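Local coordinates for protein caspase-3 (Porites astreoides, PDB 6WI4) that probably acts as an apoptotic cysteine protease of a reef-building coral, cleaving protein substrates after aspartate, at residues Tyr200-Gly205 and Asp210-Val215; Ala110-Cys115 and Lys123-Gln128; Val38-Leu43 and Ile56-Thr61. One frame throughout, in Å; residues are numbered along the deposited sequence. Where two conformers were deposited one is given.

Contact 1. Residues Tyr200-Gly205 and Asp210-Val215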
loop_
_atom_site.group_PDB
_atom_site.type_symbol
_atom_site.label_atom_id
_atom_site.label_comp_id
_atom_site.label_asym_id
_atom_site.label_seq_id
_atom_site.Cartn_x
_atom_site.Cartn_y
_atom_site.Cartn_z
ATOM N N TYR A 200 9.267 -15.664 5.306
ATOM C CA TYR A 200 8.292 -16.535 4.658
ATOM C C TYR A 200 8.950 -17.378 3.567
ATOM O O TYR A 200 9.885 -16.940 2.890
ATOM C CB TYR A 200 7.173 -15.711 4.013
ATOM C CG TYR A 200 6.028 -15.239 4.885
ATOM C CD1 TYR A 200 6.097 -14.031 5.564
ATOM C CD2 TYR A 200 4.842 -15.962 4.948
ATOM C CE1 TYR A 200 5.040 -13.582 6.348
ATOM C CE2 TYR A 200 3.778 -15.526 5.723
ATOM C CZ TYR A 200 3.881 -14.334 6.417
ATOM O OH TYR A 200 2.816 -13.900 7.178
ATOM N N LYS A 201 8.421 -18.587 3.366
ATOM C CA LYS A 201 8.763 -19.424 2.217
ATOM C C LYS A 201 7.468 -19.893 1.577
ATOM O O LYS A 201 6.558 -20.328 2.285
ATOM C CB LYS A 201 9.599 -20.646 2.624
ATOM C CG LYS A 201 11.004 -20.337 3.075
ATOM C CD LYS A 201 11.740 -21.611 3.492
ATOM C CE LYS A 201 13.130 -21.286 4.035
ATOM N NZ LYS A 201 13.797 -22.515 4.552
ATOM N N SER A 202 7.370 -19.812 0.253
ATOM C CA SER A 202 6.114 -20.204 -0.375
ATOM C C SER A 202 5.895 -21.703 -0.223
ATOM O O SER A 202 6.845 -22.492 -0.200
ATOM C CB SER A 202 6.085 -19.836 -1.856
ATOM O OG SER A 202 7.056 -20.595 -2.561
ATOM N N ARG A 203 4.624 -22.077 -0.117
ATOM C CA ARG A 203 4.184 -23.466 -0.010
ATOM C C ARG A 203 3.177 -23.685 -1.132
ATOM O O ARG A 203 1.999 -23.336 -0.994
ATOM C CB ARG A 203 3.561 -23.734 1.353
ATOM C CG ARG A 203 4.532 -23.875 2.484
ATOM C CD ARG A 203 3.776 -24.162 3.789
ATOM N NE ARG A 203 2.620 -25.041 3.567
ATOM C CZ ARG A 203 2.590 -26.342 3.854
ATOM N NH1 ARG A 203 1.495 -27.049 3.607
ATOM N NH2 ARG A 203 3.648 -26.942 4.387
ATOM N N THR A 204 3.644 -24.225 -2.259
ATOM C CA THR A 204 2.788 -24.478 -3.402
ATOM C C THR A 204 2.738 -25.932 -3.813
ATOM O O THR A 204 1.791 -26.319 -4.501
ATOM C CB THR A 204 3.246 -23.675 -4.628
ATOM O OG1 THR A 204 4.517 -24.172 -5.058
ATOM C CG2 THR A 204 3.366 -22.178 -4.299
ATOM N N GLY A 205 3.723 -26.732 -3.427
ATOM C CA GLY A 205 3.846 -28.091 -3.928
ATOM C C GLY A 205 4.311 -28.199 -5.364
ATOM O O GLY A 205 4.421 -29.316 -5.882
ATOM N N ASP A 210 7.824 -23.388 -5.552
ATOM C CA ASP A 210 7.815 -23.746 -4.144
ATOM C C ASP A 210 9.061 -23.245 -3.423
ATOM O O ASP A 210 10.147 -23.133 -4.001
ATOM C CB ASP A 210 7.710 -25.262 -3.999
ATOM C CG ASP A 210 7.353 -25.687 -2.597
ATOM O OD1 ASP A 210 6.224 -25.399 -2.160
ATOM O OD2 ASP A 210 8.208 -26.309 -1.935
ATOM N N SER A 211 8.882 -22.934 -2.137
ATOM C CA SER A 211 9.958 -22.497 -1.248
ATOM C C SER A 211 10.639 -21.225 -1.731
ATOM O O SER A 211 11.841 -21.044 -1.538
ATOM C CB SER A 211 10.999 -23.604 -1.032
ATOM O OG SER A 211 10.379 -24.723 -0.428
ATOM N N LYS A 212 9.878 -20.323 -2.338
ATOM C CA LYS A 212 10.415 -19.055 -2.813
ATOM C C LYS A 212 10.177 -17.978 -1.764
ATOM O O LYS A 212 9.390 -18.151 -0.833
ATOM C CB LYS A 212 9.803 -18.653 -4.160
ATOM C CG LYS A 212 9.973 -19.722 -5.245
ATOM C CD LYS A 212 11.441 -20.036 -5.514
ATOM C CE LYS A 212 11.547 -20.919 -6.753
ATOM N NZ LYS A 212 12.952 -21.187 -7.161
ATOM N N ARG A 213 10.897 -16.872 -1.907
ATOM C CA ARG A 213 11.082 -15.912 -0.821
ATOM C C ARG A 213 10.565 -14.534 -1.226
ATOM O O ARG A 213 10.152 -14.307 -2.366
ATOM C CB ARG A 213 12.560 -15.837 -0.428
ATOM C CG ARG A 213 13.233 -17.210 -0.308
ATOM C CD ARG A 213 12.610 -18.057 0.802
ATOM N NE ARG A 213 12.666 -17.362 2.076
ATOM C CZ ARG A 213 13.749 -17.261 2.842
ATOM N NH1 ARG A 213 13.687 -16.562 3.963
ATOM N NH2 ARG A 213 14.890 -17.856 2.497
ATOM N N GLN A 214 10.613 -13.603 -0.273
ATOM C CA GLN A 214 10.178 -12.238 -0.539
ATOM C C GLN A 214 10.863 -11.272 0.418
ATOM O O GLN A 214 11.198 -11.622 1.549
ATOM C CB GLN A 214 8.656 -12.120 -0.414
ATOM C CG GLN A 214 8.070 -10.817 -0.929
ATOM C CD GLN A 214 6.567 -10.906 -1.045
ATOM O OE1 GLN A 214 6.033 -11.918 -1.507
ATOM N NE2 GLN A 214 5.868 -9.855 -0.615
ATOM N N VAL A 215 11.059 -10.044 -0.071
ATOM C CA VAL A 215 11.625 -8.923 0.669
ATOM C C VAL A 215 10.755 -7.730 0.323
ATOM O O VAL A 215 10.482 -7.507 -0.858
ATOM C CB VAL A 215 13.086 -8.663 0.240
ATOM C CG1 VAL A 215 13.608 -7.366 0.785
ATOM C CG2 VAL A 215 13.981 -9.825 0.655
HETATM O O HOH W 1 10.979 -14.452 2.499
HETATM O O HOH W 2 8.034 -24.320 1.356
#

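Contact 2. Residues Ala110-Cys115 and Lys123-Gln128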
loop_
_atom_site.group_PDB
_atom_site.type_symbol
_atom_site.label_atom_id
_atom_site.label_comp_id
_atom_site.label_asym_id
_atom_site.label_seq_id
_atom_site.Cartn_x
_atom_site.Cartn_y
_atom_site.Cartn_z
ATOM N N ALA A 110 1.501 11.109 -9.071
ATOM C CA ALA A 110 1.797 12.440 -9.594
ATOM C C ALA A 110 0.704 13.438 -9.241
ATOM O O ALA A 110 0.997 14.575 -8.852
ATOM C CB ALA A 110 1.982 12.377 -11.110
ATOM N N ILE A 111 -0.561 13.027 -9.352
ATOM C CA ILE A 111 -1.683 13.937 -9.163
ATOM C C ILE A 111 -1.740 14.527 -7.754
ATOM O O ILE A 111 -2.476 15.489 -7.526
ATOM C CB ILE A 111 -2.996 13.205 -9.531
ATOM C CG1 ILE A 111 -4.173 14.181 -9.621
ATOM C CG2 ILE A 111 -3.293 12.098 -8.539
ATOM C CD1 ILE A 111 -5.201 13.795 -10.660
ATOM N N PHE A 112 -0.928 14.026 -6.820
ATOM C CA PHE A 112 -0.915 14.532 -5.452
ATOM C C PHE A 112 0.267 15.441 -5.147
ATOM O O PHE A 112 0.288 16.063 -4.077
ATOM C CB PHE A 112 -0.918 13.366 -4.460
ATOM C CG PHE A 112 -2.183 12.573 -4.476
ATOM C CD1 PHE A 112 -3.309 13.034 -3.817
ATOM C CD2 PHE A 112 -2.252 11.371 -5.158
ATOM C CE1 PHE A 112 -4.476 12.308 -3.832
ATOM C CE2 PHE A 112 -3.417 10.641 -5.179
ATOM C CZ PHE A 112 -4.532 11.109 -4.513
ATOM N N LYS A 113 1.253 15.534 -6.045
ATOM C CA LYS A 113 2.383 16.419 -5.790
ATOM C C LYS A 113 1.980 17.887 -5.843
ATOM O O LYS A 113 2.696 18.735 -5.297
ATOM C CB LYS A 113 3.504 16.146 -6.796
ATOM N N ASP A 114 0.853 18.201 -6.486
ATOM C CA ASP A 114 0.368 19.568 -6.630
ATOM C C ASP A 114 -0.974 19.766 -5.939
ATOM O O ASP A 114 -1.749 20.645 -6.332
ATOM C CB ASP A 114 0.260 19.938 -8.111
ATOM C CG ASP A 114 1.554 19.704 -8.864
ATOM O OD1 ASP A 114 2.583 20.300 -8.476
ATOM O OD2 ASP A 114 1.546 18.916 -9.836
ATOM N N CYS A 115 -1.277 18.956 -4.928
ATOM C CA CYS A 115 -2.505 19.115 -4.155
ATOM C C CYS A 115 -2.142 20.021 -2.983
ATOM O O CYS A 115 -1.480 19.599 -2.031
ATOM C CB CYS A 115 -3.058 17.754 -3.731
ATOM S SG CYS A 115 -4.271 17.707 -2.373
ATOM N N LYS A 123 2.030 11.716 2.840
ATOM C CA LYS A 123 1.216 11.068 1.817
ATOM C C LYS A 123 1.731 9.649 1.695
ATOM O O LYS A 123 2.813 9.429 1.141
ATOM C CB LYS A 123 1.311 11.820 0.491
ATOM C CG LYS A 123 0.821 13.276 0.607
ATOM C CD LYS A 123 1.287 14.142 -0.549
ATOM C CE LYS A 123 2.652 14.802 -0.290
ATOM N NZ LYS A 123 2.570 15.955 0.660
ATOM N N MET A 124 0.973 8.703 2.231
ATOM C CA MET A 124 1.406 7.315 2.354
ATOM C C MET A 124 0.733 6.467 1.290
ATOM O O MET A 124 -0.493 6.488 1.166
ATOM C CB MET A 124 1.065 6.768 3.736
ATOM C CG MET A 124 1.765 7.482 4.875
ATOM S SD MET A 124 0.999 7.099 6.459
ATOM C CE MET A 124 -0.104 8.506 6.616
ATOM N N PHE A 125 1.525 5.694 0.557
ATOM C CA PHE A 125 1.010 4.765 -0.440
ATOM C C PHE A 125 1.441 3.353 -0.075
ATOM O O PHE A 125 2.621 3.121 0.212
ATOM C CB PHE A 125 1.517 5.145 -1.831
ATOM C CG PHE A 125 0.891 6.384 -2.363
ATOM C CD1 PHE A 125 1.245 7.624 -1.865
ATOM C CD2 PHE A 125 -0.089 6.312 -3.336
ATOM C CE1 PHE A 125 0.644 8.777 -2.344
ATOM C CE2 PHE A 125 -0.691 7.454 -3.810
ATOM C CZ PHE A 125 -0.319 8.689 -3.314
ATOM N N PHE A 126 0.490 2.420 -0.059
ATOM C CA PHE A 126 0.759 1.017 0.232
ATOM C C PHE A 126 0.358 0.175 -0.967
ATOM O O PHE A 126 -0.761 0.308 -1.471
ATOM C CB PHE A 126 -0.012 0.535 1.465
ATOM C CG PHE A 126 0.272 1.314 2.713
ATOM C CD1 PHE A 126 -0.436 2.470 3.005
ATOM C CD2 PHE A 126 1.226 0.863 3.617
ATOM C CE1 PHE A 126 -0.183 3.184 4.166
ATOM C CE2 PHE A 126 1.487 1.581 4.779
ATOM C CZ PHE A 126 0.776 2.737 5.053
ATOM N N PHE A 127 1.247 -0.714 -1.401
ATOM C CA PHE A 127 1.004 -1.532 -2.586
ATOM C C PHE A 127 1.154 -3.001 -2.244
ATOM O O PHE A 127 2.222 -3.420 -1.784
ATOM C CB PHE A 127 1.986 -1.194 -3.709
ATOM C CG PHE A 127 1.945 0.223 -4.157
ATOM C CD1 PHE A 127 1.001 0.641 -5.073
ATOM C CD2 PHE A 127 2.849 1.145 -3.671
ATOM C CE1 PHE A 127 0.955 1.968 -5.486
ATOM C CE2 PHE A 127 2.820 2.474 -4.097
ATOM C CZ PHE A 127 1.871 2.879 -5.006
ATOM N N GLN A 128 0.116 -3.794 -2.515
ATOM C CA GLN A 128 0.233 -5.246 -2.573
ATOM C C GLN A 128 -0.048 -5.628 -4.024
ATOM O O GLN A 128 -1.198 -5.598 -4.467
ATOM C CB GLN A 128 -0.723 -5.940 -1.609
ATOM C CG GLN A 128 -0.821 -7.455 -1.822
ATOM C CD GLN A 128 0.527 -8.157 -1.744
ATOM O OE1 GLN A 128 1.340 -7.881 -0.856
ATOM N NE2 GLN A 128 0.765 -9.083 -2.669
HETATM O O HOH W 3 1.095 17.775 -1.283
#

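Contact 3. Residues Val38-Leu43 and Ile56-Thr61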
loop_
_atom_site.group_PDB
_atom_site.type_symbol
_atom_site.label_atom_id
_atom_site.label_comp_id
_atom_site.label_asym_id
_atom_site.label_seq_id
_atom_site.Cartn_x
_atom_site.Cartn_y
_atom_site.Cartn_z
ATOM N N VAL A 38 -9.440 -10.714 2.634
ATOM C CA VAL A 38 -8.853 -10.750 3.968
ATOM C C VAL A 38 -7.935 -9.550 4.172
ATOM O O VAL A 38 -7.946 -8.911 5.233
ATOM C CB VAL A 38 -8.101 -12.080 4.175
ATOM C CG1 VAL A 38 -7.418 -12.110 5.529
ATOM C CG2 VAL A 38 -9.058 -13.260 4.039
ATOM N N ASP A 39 -7.125 -9.230 3.158
ATOM C CA ASP A 39 -6.255 -8.060 3.218
ATOM C C ASP A 39 -7.067 -6.771 3.288
ATOM O O ASP A 39 -6.744 -5.864 4.061
ATOM C CB ASP A 39 -5.352 -8.001 1.985
ATOM C CG ASP A 39 -4.148 -8.920 2.062
ATOM O OD1 ASP A 39 -3.941 -9.637 3.063
ATOM O OD2 ASP A 39 -3.391 -8.901 1.072
ATOM N N ARG A 40 -8.100 -6.657 2.444
ATOM C CA ARG A 40 -8.942 -5.464 2.448
ATOM C C ARG A 40 -9.535 -5.229 3.828
ATOM O O ARG A 40 -9.470 -4.117 4.368
ATOM C CB ARG A 40 -10.055 -5.609 1.409
ATOM C CG ARG A 40 -11.077 -4.472 1.421
ATOM C CD ARG A 40 -12.386 -4.921 0.751
ATOM N NE ARG A 40 -13.045 -5.971 1.523
ATOM C CZ ARG A 40 -14.008 -6.747 1.046
ATOM N NH1 ARG A 40 -14.556 -7.679 1.822
ATOM N NH2 ARG A 40 -14.423 -6.592 -0.201
ATOM N N ASP A 41 -10.091 -6.282 4.430
ATOM C CA ASP A 41 -10.722 -6.116 5.731
ATOM C C ASP A 41 -9.693 -5.775 6.802
ATOM O O ASP A 41 -9.972 -4.963 7.695
ATOM C CB ASP A 41 -11.497 -7.381 6.105
ATOM C CG ASP A 41 -12.707 -7.619 5.218
ATOM O OD1 ASP A 41 -13.091 -6.714 4.443
ATOM O OD2 ASP A 41 -13.286 -8.722 5.321
ATOM N N ALA A 42 -8.493 -6.371 6.728
ATOM C CA ALA A 42 -7.463 -6.061 7.709
ATOM C C ALA A 42 -6.991 -4.614 7.585
ATOM O O ALA A 42 -6.790 -3.934 8.596
ATOM C CB ALA A 42 -6.285 -7.025 7.551
ATOM N N LEU A 43 -6.794 -4.128 6.358
ATOM C CA LEU A 43 -6.366 -2.740 6.190
ATOM C C LEU A 43 -7.439 -1.773 6.646
ATOM O O LEU A 43 -7.129 -0.721 7.217
ATOM C CB LEU A 43 -6.025 -2.454 4.731
ATOM C CG LEU A 43 -4.677 -2.943 4.240
ATOM C CD1 LEU A 43 -4.502 -2.483 2.800
ATOM C CD2 LEU A 43 -3.537 -2.417 5.115
ATOM N N ILE A 56 -13.543 2.480 0.757
ATOM C CA ILE A 56 -13.243 1.155 0.221
ATOM C C ILE A 56 -13.926 0.991 -1.126
ATOM O O ILE A 56 -15.130 1.246 -1.251
ATOM C CB ILE A 56 -13.679 0.036 1.185
ATOM C CG1 ILE A 56 -13.038 0.238 2.555
ATOM C CG2 ILE A 56 -13.315 -1.336 0.606
ATOM C CD1 ILE A 56 -13.556 -0.706 3.617
ATOM N N TYR A 57 -13.162 0.541 -2.122
ATOM C CA TYR A 57 -13.662 0.254 -3.458
ATOM C C TYR A 57 -13.198 -1.127 -3.884
ATOM O O TYR A 57 -12.056 -1.512 -3.605
ATOM C CB TYR A 57 -13.160 1.289 -4.472
ATOM C CG TYR A 57 -13.724 2.684 -4.287
ATOM C CD1 TYR A 57 -13.103 3.622 -3.461
ATOM C CD2 TYR A 57 -14.868 3.067 -4.962
ATOM C CE1 TYR A 57 -13.642 4.910 -3.313
ATOM C CE2 TYR A 57 -15.401 4.332 -4.828
ATOM C CZ TYR A 57 -14.793 5.245 -4.010
ATOM O OH TYR A 57 -15.372 6.496 -3.913
ATOM N N ASN A 58 -14.067 -1.872 -4.564
ATOM C CA ASN A 58 -13.740 -3.209 -5.043
ATOM C C ASN A 58 -13.836 -3.285 -6.561
ATOM O O ASN A 58 -14.755 -2.723 -7.157
ATOM C CB ASN A 58 -14.671 -4.258 -4.428
ATOM C CG ASN A 58 -14.581 -4.299 -2.914
ATOM O OD1 ASN A 58 -13.613 -4.812 -2.362
ATOM N ND2 ASN A 58 -15.593 -3.762 -2.239
ATOM N N ASN A 59 -12.892 -4.004 -7.178
ATOM C CA ASN A 59 -12.916 -4.320 -8.613
ATOM C C ASN A 59 -13.128 -3.071 -9.475
ATOM O O ASN A 59 -14.135 -2.920 -10.173
ATOM C CB ASN A 59 -13.989 -5.375 -8.906
ATOM C CG ASN A 59 -13.638 -6.736 -8.349
ATOM O OD1 ASN A 59 -12.482 -7.024 -8.040
ATOM N ND2 ASN A 59 -14.642 -7.597 -8.229
ATOM N N GLN A 60 -12.142 -2.177 -9.427
ATOM C CA GLN A 60 -12.184 -0.906 -10.143
ATOM C C GLN A 60 -11.380 -0.972 -11.434
ATOM O O GLN A 60 -10.272 -1.511 -11.455
ATOM C CB GLN A 60 -11.624 0.213 -9.264
ATOM C CG GLN A 60 -12.390 0.378 -7.960
ATOM C CD GLN A 60 -13.788 0.897 -8.171
ATOM O OE1 GLN A 60 -13.980 2.053 -8.546
ATOM N NE2 GLN A 60 -14.786 0.045 -7.920
ATOM N N THR A 61 -11.944 -0.407 -12.505
ATOM C CA THR A 61 -11.212 -0.246 -13.756
ATOM C C THR A 61 -10.141 0.827 -13.615
ATOM O O THR A 61 -10.094 1.573 -12.634
ATOM C CB THR A 61 -12.157 0.149 -14.890
ATOM O OG1 THR A 61 -12.752 1.419 -14.583
ATOM C CG2 THR A 61 -13.237 -0.886 -15.076
#

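Contact 1. Residues Tyr200-Gly205 and Asp210-Val215
Ser-202 and the Ser-211/Lys-212 pair are joined by backbone bonds. Ser-202 N donates to Lys-212 O (2.8 Å), and Ser-211 N returns a bond to Ser-202 O (2.8 Å). The two arms of the loop run in nearly opposite directions, yet neither is a regular strand. A water links Ser-202 O to Ser-211 OG.

Side chains accept backbone amides at two places. With OG set between its own N and carbonyl carbon (chi1 66°), Ser-202 offers that atom to Lys-212 N at 2.8 Å in an almost straight bond (170°); OG also bonds Ser-209 O. Farther along, Asp-210 OD1 takes two amides: Thr-204 N, 2.8 Å away and nearly along the C-O axis, and Gly-205 N at 3.1 Å, from above the carboxylate plane.

Arginine chemistry closes the other end. Bent at chi2 and chi3, Arg-213 brings NE to Tyr-200 O (2.9 Å), the carbonyl lying near the guanidinium edge. Lys-201 runs alongside in the same direction, its CG 3.6 Å from Arg-213 CD and its CE over one guanidinium face. Lys-212, in contrast, sends NZ to a salt bridge with Asp-137.

The loop probably corresponds to the one that borders the substrate cleft in caspases. Arg-203 N bonds an acidic side chain of the bound peptide, against which Ser-202 and Thr-204 also pack. The two amides on Asp-210 OD1 would probably favour its charged form, and the bond from Thr-204 N ties the carboxylate to a residue that packs on the peptide.

Contact 2. Residues Ala110-Cys115 and Lys123-Gln128
Lys-123 NZ is gripped from several directions: it donates to a water at 3.0 Å and to the carbonyl oxygens of Leu-118 and Lys-121. The same water donates to Cys-115 O at 3.2 Å and, weakly, to Phe-112 O, so the lysine reaches the 110-115 turn through one water. Folding at chi3 (-89°) and chi4 turns the ammonium back toward this group of carbonyls, while Lys-123 CD passes 4.1 Å from Phe-112 O. The lysine also makes a cation-pi contact with Phe-147.

The turn itself consists of two overlapping type I beta turns, Ala-110 to Lys-113 and Phe-112 to Cys-115. It belongs to the connection between strand 83-88 and its parallel neighbour 123-128, in the central sheet of the caspase fold, and Phe-112 and Phe-125 join this connection to the sheet.

Phe-125 points its edge toward the Phe-112 face in an offset edge-to-face pair, centroids 5.9 Å apart and planes at 65°. Its CZ meets Phe-112 CD2 at 3.8 Å, and that atom lies in the plane of the Phe-125 ring. Phe-112 was modelled in two conformers, which leaves this ring geometry less certain. Other aromatic groups surround the pair: Phe-112 also meets Phe-83 and Phe-147, and Phe-125 meets Phe-85 on the adjoining strand.

Contact 3. Residues Val38-Leu43 and Ile56-Thr61
The beta-alpha-beta unit of strand 13-18, helix 36-49 and strand 53-58 is joined here between its helix and its last strand, which lies at the margin of the sheet. Arg-40 carries the contact from the helix. Its NH2 donates to Asn-58 OD1 at 2.9 Å in a fairly straight bond (160°). The oxygen lies in the guanidinium plane, whereas the nitrogen sits above the amide's carbonyl plane, and the two flat groups are turned 75° against each other. Asn-58 OD1 takes a second donor, Asn-18 ND2 of the neighbouring strand, and so ties the arginine to two strands.

Before reaching that oxygen, the arginine crosses Ile-56 at about a right angle, and its CD touches Ile-56 CG2 at 3.7 Å. A bend at chi3 (66°) then swings the guanidinium so that its other edge meets Asp-41. NE and NH1 both reach Asp-41 OD1, at 3.0 Å and 3.2 Å, from the same face of the carboxylate, forming a salt bridge that holds the group's rotation. A leucine in place of Arg-40 would probably leave Asp-41 without its positive mate and Asn-58 OD1 with one donor fewer.

Gln-60 NE2 bonds Asn-58 O at 2.9 Å, where the strand gives way to loop. The helix lying against the strand that follows it is the arrangement of a beta-alpha-beta crossover, here in the central sheet of the caspase fold.

Contact 2 is buried, while contacts 1 and 3 lie at the surface. Contacts 2 and 3 both rest on the central sheet, on different strands, with centres about 17 Å apart, and they touch where Gln-128 CG packs against Asp-39 OD2. Contact 1 stands apart, in the loop that precedes strand 217-220, its centre about 30 Å from that of contact 2. Chemistry follows place: aromatic rings and an enclosed ammonium in the interior, an ion pair and an amide at the sheet margin, backbone bonds and amides held by side-chain oxygens in the loop. Segments 200-205 and 123-128 each also bond the bound peptide, Arg-203 N and Gln-128 NE2 each donating to an acidic side chain.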